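Local coordinates for putative nucleolar GTP-binding protein 1 (Plasmodium falciparum, PDB 2QU8) that binds GDP and is probably a nucleolar GTPase of the NOG1 family, its exact cellular role unknown, at residues H28-I33 / N76-I81; G36-G41 / L87-E92; S135-F140 / D173-P178. One frame throughout, in Å; residues are numbered along the deposited sequence.

Contact 1 (H28-I33 / N76-I81); sequences HKKTII and NKYQII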
loop_
_atom_site.group_PDB
_atom_site.type_symbol
_atom_site.label_atom_id
_atom_site.label_comp_id
_atom_site.label_asym_id
_atom_site.label_seq_id
_atom_site.Cartn_x
_atom_site.Cartn_y
_atom_site.Cartn_z
ATOM N N HIS A 28 6.478 14.425 -4.283
ATOM C CA HIS A 28 7.095 14.809 -3.012
ATOM C C HIS A 28 6.139 14.740 -1.815
ATOM O O HIS A 28 6.582 14.637 -0.668
ATOM C CB HIS A 28 7.698 16.214 -3.123
ATOM C CG HIS A 28 8.553 16.420 -4.338
ATOM N ND1 HIS A 28 9.878 16.046 -4.391
ATOM C CD2 HIS A 28 8.274 16.982 -5.542
ATOM C CE1 HIS A 28 10.376 16.357 -5.576
ATOM N NE2 HIS A 28 9.424 16.929 -6.291
ATOM N N LYS A 29 4.834 14.788 -2.077
ATOM C CA LYS A 29 3.833 14.723 -1.009
ATOM C C LYS A 29 3.812 13.327 -0.387
ATOM O O LYS A 29 3.881 12.328 -1.095
ATOM C CB LYS A 29 2.437 15.098 -1.534
ATOM C CG LYS A 29 1.426 15.513 -0.443
ATOM C CD LYS A 29 0.011 15.713 -0.997
ATOM C CE LYS A 29 -0.857 16.571 -0.076
ATOM N NZ LYS A 29 -2.327 16.521 -0.422
ATOM N N LYS A 30 3.722 13.271 0.939
ATOM C CA LYS A 30 3.543 12.007 1.653
ATOM C C LYS A 30 2.341 11.247 1.079
ATOM O O LYS A 30 1.244 11.797 0.959
ATOM C CB LYS A 30 3.367 12.255 3.148
ATOM C CG LYS A 30 4.578 12.900 3.811
ATOM C CD LYS A 30 4.369 13.079 5.310
ATOM C CE LYS A 30 3.416 14.211 5.622
ATOM N NZ LYS A 30 3.918 15.523 5.103
ATOM N N THR A 31 2.564 9.988 0.716
ATOM C CA THR A 31 1.573 9.224 -0.028
ATOM C C THR A 31 1.359 7.821 0.524
ATOM O O THR A 31 2.317 7.111 0.840
ATOM C CB THR A 31 1.995 9.096 -1.526
ATOM O OG1 THR A 31 2.193 10.396 -2.092
ATOM C CG2 THR A 31 0.946 8.333 -2.354
ATOM N N ILE A 32 0.099 7.414 0.614
ATOM C CA ILE A 32 -0.216 5.994 0.730
ATOM C C ILE A 32 -0.526 5.447 -0.677
ATOM O O ILE A 32 -1.411 5.942 -1.374
ATOM C CB ILE A 32 -1.379 5.725 1.718
ATOM C CG1 ILE A 32 -1.016 6.228 3.127
ATOM C CG2 ILE A 32 -1.700 4.244 1.785
ATOM C CD1 ILE A 32 -2.221 6.317 4.046
ATOM N N ILE A 33 0.235 4.446 -1.093
ATOM C CA ILE A 33 0.019 3.799 -2.383
ATOM C C ILE A 33 -0.799 2.547 -2.153
ATOM O O ILE A 33 -0.327 1.608 -1.514
ATOM C CB ILE A 33 1.367 3.442 -3.061
ATOM C CG1 ILE A 33 2.198 4.714 -3.261
ATOM C CG2 ILE A 33 1.128 2.682 -4.397
ATOM C CD1 ILE A 33 3.711 4.470 -3.368
ATOM N N ASN A 76 -0.197 17.399 8.987
ATOM C CA ASN A 76 0.506 17.061 7.762
ATOM C C ASN A 76 -0.462 16.672 6.657
ATOM O O ASN A 76 -1.498 16.070 6.913
ATOM C CB ASN A 76 1.505 15.930 8.007
ATOM C CG ASN A 76 2.649 16.344 8.908
ATOM O OD1 ASN A 76 3.694 16.785 8.435
ATOM N ND2 ASN A 76 2.455 16.212 10.218
ATOM N N LYS A 77 -0.114 17.024 5.428
ATOM C CA LYS A 77 -0.968 16.740 4.278
ATOM C C LYS A 77 -0.556 15.448 3.567
ATOM O O LYS A 77 0.625 15.219 3.284
ATOM C CB LYS A 77 -0.984 17.931 3.317
ATOM C CG LYS A 77 -1.753 19.145 3.850
ATOM C CD LYS A 77 -1.902 20.228 2.789
ATOM C CE LYS A 77 -2.956 19.869 1.745
ATOM N NZ LYS A 77 -2.773 20.658 0.477
ATOM N N TYR A 78 -1.544 14.605 3.288
ATOM C CA TYR A 78 -1.302 13.317 2.650
ATOM C C TYR A 78 -2.113 13.148 1.375
ATOM O O TYR A 78 -3.186 13.729 1.220
ATOM C CB TYR A 78 -1.649 12.179 3.608
ATOM C CG TYR A 78 -0.708 12.037 4.787
ATOM C CD1 TYR A 78 0.389 11.183 4.724
ATOM C CD2 TYR A 78 -0.925 12.748 5.971
ATOM C CE1 TYR A 78 1.261 11.051 5.799
ATOM C CE2 TYR A 78 -0.059 12.616 7.063
ATOM C CZ TYR A 78 1.028 11.769 6.967
ATOM O OH TYR A 78 1.893 11.635 8.035
ATOM N N GLN A 79 -1.583 12.345 0.464
ATOM C CA GLN A 79 -2.391 11.817 -0.622
ATOM C C GLN A 79 -2.471 10.296 -0.534
ATOM O O GLN A 79 -1.613 9.646 0.057
ATOM C CB GLN A 79 -1.884 12.288 -1.982
ATOM C CG GLN A 79 -0.441 11.935 -2.291
ATOM C CD GLN A 79 0.128 12.747 -3.445
ATOM O OE1 GLN A 79 -0.476 13.725 -3.889
ATOM N NE2 GLN A 79 1.299 12.347 -3.932
ATOM N N ILE A 80 -3.528 9.733 -1.095
ATOM C CA ILE A 80 -3.662 8.296 -1.156
ATOM C C ILE A 80 -4.087 7.919 -2.578
ATOM O O ILE A 80 -5.081 8.427 -3.093
ATOM C CB ILE A 80 -4.595 7.742 -0.028
ATOM C CG1 ILE A 80 -4.743 6.219 -0.137
ATOM C CG2 ILE A 80 -5.953 8.518 0.035
ATOM C CD1 ILE A 80 -5.292 5.550 1.120
ATOM N N ILE A 81 -3.295 7.063 -3.213
ATOM C CA ILE A 81 -3.448 6.769 -4.635
ATOM C C ILE A 81 -3.936 5.345 -4.879
ATOM O O ILE A 81 -3.439 4.385 -4.277
ATOM C CB ILE A 81 -2.136 7.051 -5.415
ATOM C CG1 ILE A 81 -1.709 8.512 -5.207
ATOM C CG2 ILE A 81 -2.314 6.783 -6.913
ATOM C CD1 ILE A 81 -0.321 8.828 -5.702
HETATM O O HOH W 1 3.116 15.843 2.454
#
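Lys30 and Tyr78 meet on one side of a parallel strand pair in the central sheet of a P-loop GTPase fold. Strand 30-35 is the first strand, and 76-82 is its parallel neighbour. The Lys30 chain lies over one face of the Tyr78 ring. Its CE sits 4.0 Å from the ring centroid, a CH-pi contact offset toward the rim. Bends at chi3 (-74°) and chi4 (-60°) fold the chain over the ring and bring NZ to a water. That water also binds Lys30 N and the carbonyl oxygen of Lys77. The phenol OH of Tyr78 is hydrogen-bonded to Lys204 of helix 192-222. Ile32 and Ile80 follow on the same side, lying side by side and pointing the same way, with Ile32 CB 3.9 Å from Ile80 CG1.

The other side carries Thr31, Gln79 and Ile81. Lys29, just before the strand, reaches across to Gln79, with Lys29 CD 3.5 Å from Gln79 OE1. Lys29 NZ makes a weak bond to Tyr78 O and another weak one to His70 of strand 66-73. Ile81 CD1 packs on Thr31 CG2 at 3.6 Å. Between the strands, Gln79 N bonds to Lys30 O, Ile32 N to Gln79 O and Ile81 N to Ile32 O. Thr31 OG1 donates to Lys29 O and accepts from Gln79 NE2 at 2.8 Å, the hydroxyl lying close to the Gln79 amide plane.

Contact 2 (G36-G41 / L87-E92); sequences GAPNVG and LDRAFE. With GDP (guanosine-5'-diphosphate), chain B.
The backbones of 36-41 and 87-92 meet through one hydrogen bond, Gly36 N to Leu87 O at 3.1 Å, nearly straight at 167°. Beside it, Asp88 CA makes a CA-H...O contact with Gly36 O. Leu87 O also takes a bond from Ser35 OG, so two donors hold this carbonyl. Segment 87-92 follows the DTPG motif and probably corresponds to the start of switch II, as in other GTPases.

The side chains meet at Pro38. The Pro38 side chain crosses that of Asp88 at about a right angle, with Pro38 CD 3.3 Å from Asp88 O. Pro38 CG comes 3.8 Å from Arg89 NH2, approaching the guanidinium obliquely. Asp88 and Arg89 form a side-on salt bridge. Arg89 NE bonds to Asp88 OD1 at 2.7 Å, and Arg89 NH2 to Asp88 OD2 at 2.8 Å. Both oxygens lie close to the guanidinium plane, but both nitrogens approach from above the carboxylate plane. A bend at chi3 (81°) turns the arginine back onto its neighbour. Asp88 OD2 has a second donor in Gly85 N.

Segment 36-41 is the first part of a P-loop (Walker A) pattern that runs on into Lys42 and Ser43. A type II turn spans Ala37 to Val40. Asn39 N bonds to O1B of GDP at 3.0 Å, and Gly41 N to the bridging O3A at 2.9 Å. Val40 N adds a weak bond to O2B. The phosphate loop is therefore joined to 87-92 by a backbone bond and proline packing, while the Asp88-Arg89 charges pair within 87-92 and the amides of 36-41 are left to bind the diphosphate.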
loop_
_atom_site.group_PDB
_atom_site.type_symbol
_atom_site.label_atom_id
_atom_site.label_comp_id
_atom_site.label_asym_id
_atom_site.label_seq_id
_atom_site.Cartn_x
_atom_site.Cartn_y
_atom_site.Cartn_z
ATOM N N GLY A 36 -3.349 -4.311 -4.181
ATOM C CA GLY A 36 -4.183 -5.445 -3.814
ATOM C C GLY A 36 -5.087 -5.855 -4.956
ATOM O O GLY A 36 -5.339 -5.061 -5.868
ATOM N N ALA A 37 -5.579 -7.090 -4.904
ATOM C CA ALA A 37 -6.420 -7.656 -5.965
ATOM C C ALA A 37 -7.694 -6.841 -6.203
ATOM O O ALA A 37 -8.086 -6.039 -5.349
ATOM C CB ALA A 37 -6.760 -9.099 -5.650
ATOM N N PRO A 38 -8.323 -7.007 -7.392
ATOM C CA PRO A 38 -9.617 -6.370 -7.595
ATOM C C PRO A 38 -10.627 -6.780 -6.523
ATOM O O PRO A 38 -10.659 -7.939 -6.110
ATOM C CB PRO A 38 -10.054 -6.887 -8.971
ATOM C CG PRO A 38 -8.762 -7.207 -9.675
ATOM C CD PRO A 38 -7.892 -7.767 -8.584
ATOM N N ASN A 39 -11.414 -5.803 -6.079
ATOM C CA ASN A 39 -12.549 -5.990 -5.163
ATOM C C ASN A 39 -12.187 -6.312 -3.712
ATOM O O ASN A 39 -12.999 -6.864 -2.967
ATOM C CB ASN A 39 -13.576 -6.974 -5.738
ATOM C CG ASN A 39 -14.132 -6.497 -7.070
ATOM O OD1 ASN A 39 -13.860 -7.088 -8.110
ATOM N ND2 ASN A 39 -14.868 -5.397 -7.046
ATOM N N VAL A 40 -10.982 -5.927 -3.313
ATOM C CA VAL A 40 -10.541 -6.140 -1.918
ATOM C C VAL A 40 -10.876 -4.979 -1.000
ATOM O O VAL A 40 -10.758 -5.112 0.213
ATOM C CB VAL A 40 -9.032 -6.486 -1.800
ATOM C CG1 VAL A 40 -8.729 -7.761 -2.548
ATOM C CG2 VAL A 40 -8.147 -5.310 -2.265
ATOM N N GLY A 41 -11.287 -3.852 -1.585
ATOM C CA GLY A 41 -11.681 -2.652 -0.822
ATOM C C GLY A 41 -10.741 -1.461 -0.919
ATOM O O GLY A 41 -10.752 -0.587 -0.045
ATOM N N LEU A 87 -1.830 -1.914 -10.118
ATOM C CA LEU A 87 -1.281 -2.486 -8.887
ATOM C C LEU A 87 -2.210 -3.512 -8.239
ATOM O O LEU A 87 -2.152 -3.760 -7.022
ATOM C CB LEU A 87 -0.890 -1.358 -7.921
ATOM C CG LEU A 87 0.219 -0.429 -8.449
ATOM C CD1 LEU A 87 0.526 0.669 -7.455
ATOM C CD2 LEU A 87 1.489 -1.217 -8.773
ATOM N N ASP A 88 -3.044 -4.127 -9.075
ATOM C CA ASP A 88 -4.028 -5.117 -8.632
ATOM C C ASP A 88 -3.839 -6.462 -9.328
ATOM O O ASP A 88 -4.637 -7.383 -9.143
ATOM C CB ASP A 88 -5.463 -4.603 -8.853
ATOM C CG ASP A 88 -5.756 -4.249 -10.308
ATOM O OD1 ASP A 88 -4.842 -4.330 -11.168
ATOM O OD2 ASP A 88 -6.916 -3.892 -10.590
ATOM N N ARG A 89 -2.784 -6.562 -10.133
ATOM C CA ARG A 89 -2.474 -7.789 -10.860
ATOM C C ARG A 89 -0.972 -7.885 -11.147
ATOM O O ARG A 89 -0.261 -6.874 -11.116
ATOM C CB ARG A 89 -3.298 -7.886 -12.152
ATOM C CG ARG A 89 -3.147 -6.712 -13.111
ATOM C CD ARG A 89 -4.369 -6.591 -14.007
ATOM N NE ARG A 89 -5.456 -5.904 -13.309
ATOM C CZ ARG A 89 -6.750 -6.075 -13.563
ATOM N NH1 ARG A 89 -7.146 -6.913 -14.518
ATOM N NH2 ARG A 89 -7.652 -5.396 -12.863
ATOM N N ALA A 90 -0.506 -9.102 -11.422
ATOM C CA ALA A 90 0.911 -9.357 -11.663
ATOM C C ALA A 90 1.425 -8.602 -12.885
ATOM O O ALA A 90 0.663 -8.266 -13.793
ATOM C CB ALA A 90 1.180 -10.869 -11.782
ATOM N N PHE A 91 2.727 -8.336 -12.889
ATOM C CA PHE A 91 3.346 -7.443 -13.869
ATOM C C PHE A 91 3.738 -8.086 -15.202
ATOM O O PHE A 91 4.064 -7.377 -16.160
ATOM C CB PHE A 91 4.561 -6.751 -13.239
ATOM C CG PHE A 91 4.216 -5.834 -12.099
ATOM C CD1 PHE A 91 3.072 -5.037 -12.139
ATOM C CD2 PHE A 91 5.044 -5.752 -10.987
ATOM C CE1 PHE A 91 2.753 -4.183 -11.081
ATOM C CE2 PHE A 91 4.745 -4.893 -9.941
ATOM C CZ PHE A 91 3.592 -4.106 -9.983
ATOM N N GLU A 92 3.695 -9.418 -15.261
ATOM C CA GLU A 92 4.098 -10.185 -16.447
ATOM C C GLU A 92 3.467 -9.717 -17.756
ATOM O O GLU A 92 4.099 -9.782 -18.810
ATOM C CB GLU A 92 3.752 -11.660 -16.268
ATOM C CG GLU A 92 4.733 -12.472 -15.457
ATOM C CD GLU A 92 4.353 -13.942 -15.433
ATOM O OE1 GLU A 92 3.183 -14.246 -15.101
ATOM O OE2 GLU A 92 5.218 -14.792 -15.756
HETATM P PB GDP B . -11.469 -2.314 -5.010
HETATM O O1B GDP B . -11.847 -2.838 -6.386
HETATM O O2B GDP B . -10.155 -2.926 -4.609
HETATM O O3B GDP B . -11.312 -0.833 -5.149
HETATM O O3A GDP B . -12.592 -2.708 -3.937
HETATM P PA GDP B . -13.953 -1.869 -3.672
HETATM O O1A GDP B . -14.560 -1.425 -4.991
HETATM O O2A GDP B . -13.691 -0.696 -2.779
HETATM O "O5'" GDP B . -14.842 -2.993 -2.965
HETATM C "C5'" GDP B . -15.308 -4.119 -3.723
HETATM C "C4'" GDP B . -16.595 -4.668 -3.121
HETATM O "O4'" GDP B . -16.366 -5.000 -1.745
HETATM C "C3'" GDP B . -17.709 -3.631 -3.116
HETATM O "O3'" GDP B . -18.956 -4.287 -3.342
HETATM C "C2'" GDP B . -17.664 -3.075 -1.710
HETATM O "O2'" GDP B . -18.908 -2.494 -1.319
HETATM C "C1'" GDP B . -17.292 -4.307 -0.906
HETATM N N9 GDP B . -16.588 -4.035 0.361
HETATM C C8 GDP B . -15.663 -3.073 0.562
HETATM N N7 GDP B . -15.197 -3.119 1.834
HETATM C C5 GDP B . -15.830 -4.131 2.461
HETATM C C6 GDP B . -15.798 -4.728 3.817
HETATM O O6 GDP B . -15.037 -4.254 4.693
HETATM N N1 GDP B . -16.612 -5.768 4.073
HETATM C C2 GDP B . -17.438 -6.289 3.141
HETATM N N2 GDP B . -18.224 -7.345 3.475
HETATM N N3 GDP B . -17.506 -5.792 1.874
HETATM C C4 GDP B . -16.739 -4.738 1.482
#

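Contact 3 (S135-F140 / D173-P178); sequences SIKSVF and DNVKNP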
loop_
_atom_site.group_PDB
_atom_site.type_symbol
_atom_site.label_atom_id
_atom_site.label_comp_id
_atom_site.label_asym_id
_atom_site.label_seq_id
_atom_site.Cartn_x
_atom_site.Cartn_y
_atom_site.Cartn_z
ATOM N N SER A 135 4.589 -11.155 -6.035
ATOM C CA SER A 135 4.805 -10.929 -7.457
ATOM C C SER A 135 5.064 -9.458 -7.789
ATOM O O SER A 135 5.727 -9.149 -8.785
ATOM C CB SER A 135 3.613 -11.477 -8.250
ATOM O OG SER A 135 3.489 -10.856 -9.510
ATOM N N ILE A 136 4.559 -8.562 -6.944
ATOM C CA ILE A 136 4.608 -7.128 -7.226
ATOM C C ILE A 136 5.289 -6.259 -6.159
ATOM O O ILE A 136 5.420 -5.046 -6.345
ATOM C CB ILE A 136 3.188 -6.544 -7.526
ATOM C CG1 ILE A 136 2.346 -6.430 -6.250
ATOM C CG2 ILE A 136 2.476 -7.340 -8.638
ATOM C CD1 ILE A 136 1.198 -5.474 -6.387
ATOM N N LYS A 137 5.709 -6.855 -5.047
ATOM C CA LYS A 137 6.311 -6.067 -3.972
ATOM C C LYS A 137 7.773 -5.742 -4.296
ATOM O O LYS A 137 8.390 -4.885 -3.658
ATOM C CB LYS A 137 6.143 -6.751 -2.604
ATOM C CG LYS A 137 7.392 -7.343 -1.962
ATOM C CD LYS A 137 7.623 -8.791 -2.330
ATOM C CE LYS A 137 8.889 -9.308 -1.653
ATOM N NZ LYS A 137 9.053 -10.783 -1.798
ATOM N N SER A 138 8.295 -6.426 -5.315
ATOM C CA SER A 138 9.650 -6.216 -5.816
ATOM C C SER A 138 9.835 -4.866 -6.530
ATOM O O SER A 138 10.942 -4.329 -6.554
ATOM C CB SER A 138 10.075 -7.388 -6.714
ATOM O OG SER A 138 8.945 -8.055 -7.275
ATOM N N VAL A 139 8.761 -4.315 -7.096
ATOM C CA VAL A 139 8.825 -2.977 -7.709
ATOM C C VAL A 139 8.994 -1.889 -6.634
ATOM O O VAL A 139 9.548 -0.821 -6.905
ATOM C CB VAL A 139 7.610 -2.686 -8.649
ATOM C CG1 VAL A 139 6.357 -2.312 -7.865
ATOM C CG2 VAL A 139 7.951 -1.589 -9.661
ATOM N N PHE A 140 8.532 -2.181 -5.419
ATOM C CA PHE A 140 8.636 -1.254 -4.296
ATOM C C PHE A 140 9.819 -1.609 -3.392
ATOM O O PHE A 140 9.688 -1.685 -2.164
ATOM C CB PHE A 140 7.330 -1.223 -3.492
ATOM C CG PHE A 140 6.098 -0.992 -4.329
ATOM C CD1 PHE A 140 5.095 -1.956 -4.390
ATOM C CD2 PHE A 140 5.934 0.193 -5.049
ATOM C CE1 PHE A 140 3.950 -1.750 -5.155
ATOM C CE2 PHE A 140 4.787 0.408 -5.823
ATOM C CZ PHE A 140 3.797 -0.564 -5.875
ATOM N N ASP A 173 9.332 -13.173 6.875
ATOM C CA ASP A 173 10.623 -13.795 6.580
ATOM C C ASP A 173 11.084 -13.539 5.141
ATOM O O ASP A 173 12.277 -13.347 4.885
ATOM C CB ASP A 173 10.562 -15.302 6.858
ATOM C CG ASP A 173 10.404 -15.621 8.341
ATOM O OD1 ASP A 173 9.362 -16.194 8.722
ATOM O OD2 ASP A 173 11.323 -15.302 9.127
ATOM N N ASN A 174 10.137 -13.530 4.211
ATOM C CA ASN A 174 10.433 -13.338 2.790
ATOM C C ASN A 174 10.738 -11.891 2.410
ATOM O O ASN A 174 11.348 -11.628 1.369
ATOM C CB ASN A 174 9.271 -13.859 1.936
ATOM C CG ASN A 174 9.277 -15.369 1.797
ATOM O OD1 ASN A 174 10.312 -15.973 1.509
ATOM N ND2 ASN A 174 8.116 -15.987 1.986
ATOM N N VAL A 175 10.323 -10.958 3.262
ATOM C CA VAL A 175 10.337 -9.536 2.925
ATOM C C VAL A 175 11.441 -8.772 3.657
ATOM O O VAL A 175 11.561 -8.852 4.882
ATOM C CB VAL A 175 8.933 -8.903 3.173
ATOM C CG1 VAL A 175 8.993 -7.398 3.213
ATOM C CG2 VAL A 175 7.950 -9.359 2.100
ATOM N N LYS A 176 12.243 -8.038 2.884
ATOM C CA LYS A 176 13.294 -7.177 3.429
ATOM C C LYS A 176 12.733 -5.821 3.862
ATOM O O LYS A 176 13.279 -5.178 4.765
ATOM C CB LYS A 176 14.435 -6.996 2.419
ATOM C CG LYS A 176 14.953 -8.310 1.842
ATOM C CD LYS A 176 16.441 -8.263 1.545
ATOM C CE LYS A 176 16.973 -9.660 1.251
ATOM N NZ LYS A 176 18.453 -9.722 1.372
ATOM N N ASN A 177 11.644 -5.399 3.214
ATOM C CA ASN A 177 10.922 -4.178 3.575
ATOM C C ASN A 177 10.445 -4.224 5.027
ATOM O O ASN A 177 10.050 -5.286 5.512
ATOM C CB ASN A 177 9.698 -3.970 2.667
ATOM C CG ASN A 177 9.977 -4.277 1.201
ATOM O OD1 ASN A 177 10.125 -5.437 0.809
ATOM N ND2 ASN A 177 10.015 -3.236 0.379
ATOM N N PRO A 178 10.499 -3.081 5.736
ATOM C CA PRO A 178 9.805 -2.997 7.022
ATOM C C PRO A 178 8.285 -3.101 6.824
ATOM O O PRO A 178 7.719 -2.407 5.976
ATOM C CB PRO A 178 10.212 -1.622 7.564
ATOM C CG PRO A 178 10.681 -0.857 6.392
ATOM C CD PRO A 178 11.221 -1.841 5.407
#
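This is a small, partly buried contact between two loop connections in the GTPase fold, each leaving the C-terminal end of a helix. Segment 135-140 carries the last part of helix 126-137 and leads toward strand 145-150. Segment 173-178 ends helix 162-174 and leads into strand 179-183, the neighbouring strand of the sheet.

Lys137 and Val175 slide past each other in opposite directions. Lys137 CE touches Val175 CG2 at 3.9 Å. The lysine chain is bent at chi2 (-91°) and extended beyond it, which carries NZ alongside the end of helix 162-174. There Lys137 NZ lies 4.0 Å from Asn174 O, a near approach and not a bond.

The polar link is made by Asn177. Its CB points toward the other segment, and Asn177 ND2 reaches Phe140 O at 3.0 Å. The N-H...O angle is only 121°, so the bond is weak. The stronger partner of ND2 is Lys143 O, farther along the first connection. The Phe140 ring leads away from Asn177 and packs on Ala106 and Ile112, with Val139 CG1 over the centre of one face.

The Asn177 amide thus bonds mainly to Lys143 O and only weakly to Phe140 O, while the lysine adds mainly aliphatic contact.

How the contacts relate
From the N terminus, strand 30-35 opens contact 1 and runs straight into the phosphate loop of contact 2. The chain then passes through helix 42-49 and strands 54-57 and 66-73. Strand 76-82 returns to close contact 1, and 87-92 closes contact 2 soon after. These two loops cross, because their segments alternate. Contact 3 follows in series, closing a loop of 32 residues that holds strand 145-150 and most of helix 162-174. Contacts 1 and 2 touch where Ile33 CG2 packs on Leu87 CD1. Contacts 2 and 3 touch where Ala90 and Phe91 meet Ser135, Ile136 and Val139. Together they tie the sheet to the nucleotide site, and the ends of helices 126-137 and 162-174 to each other.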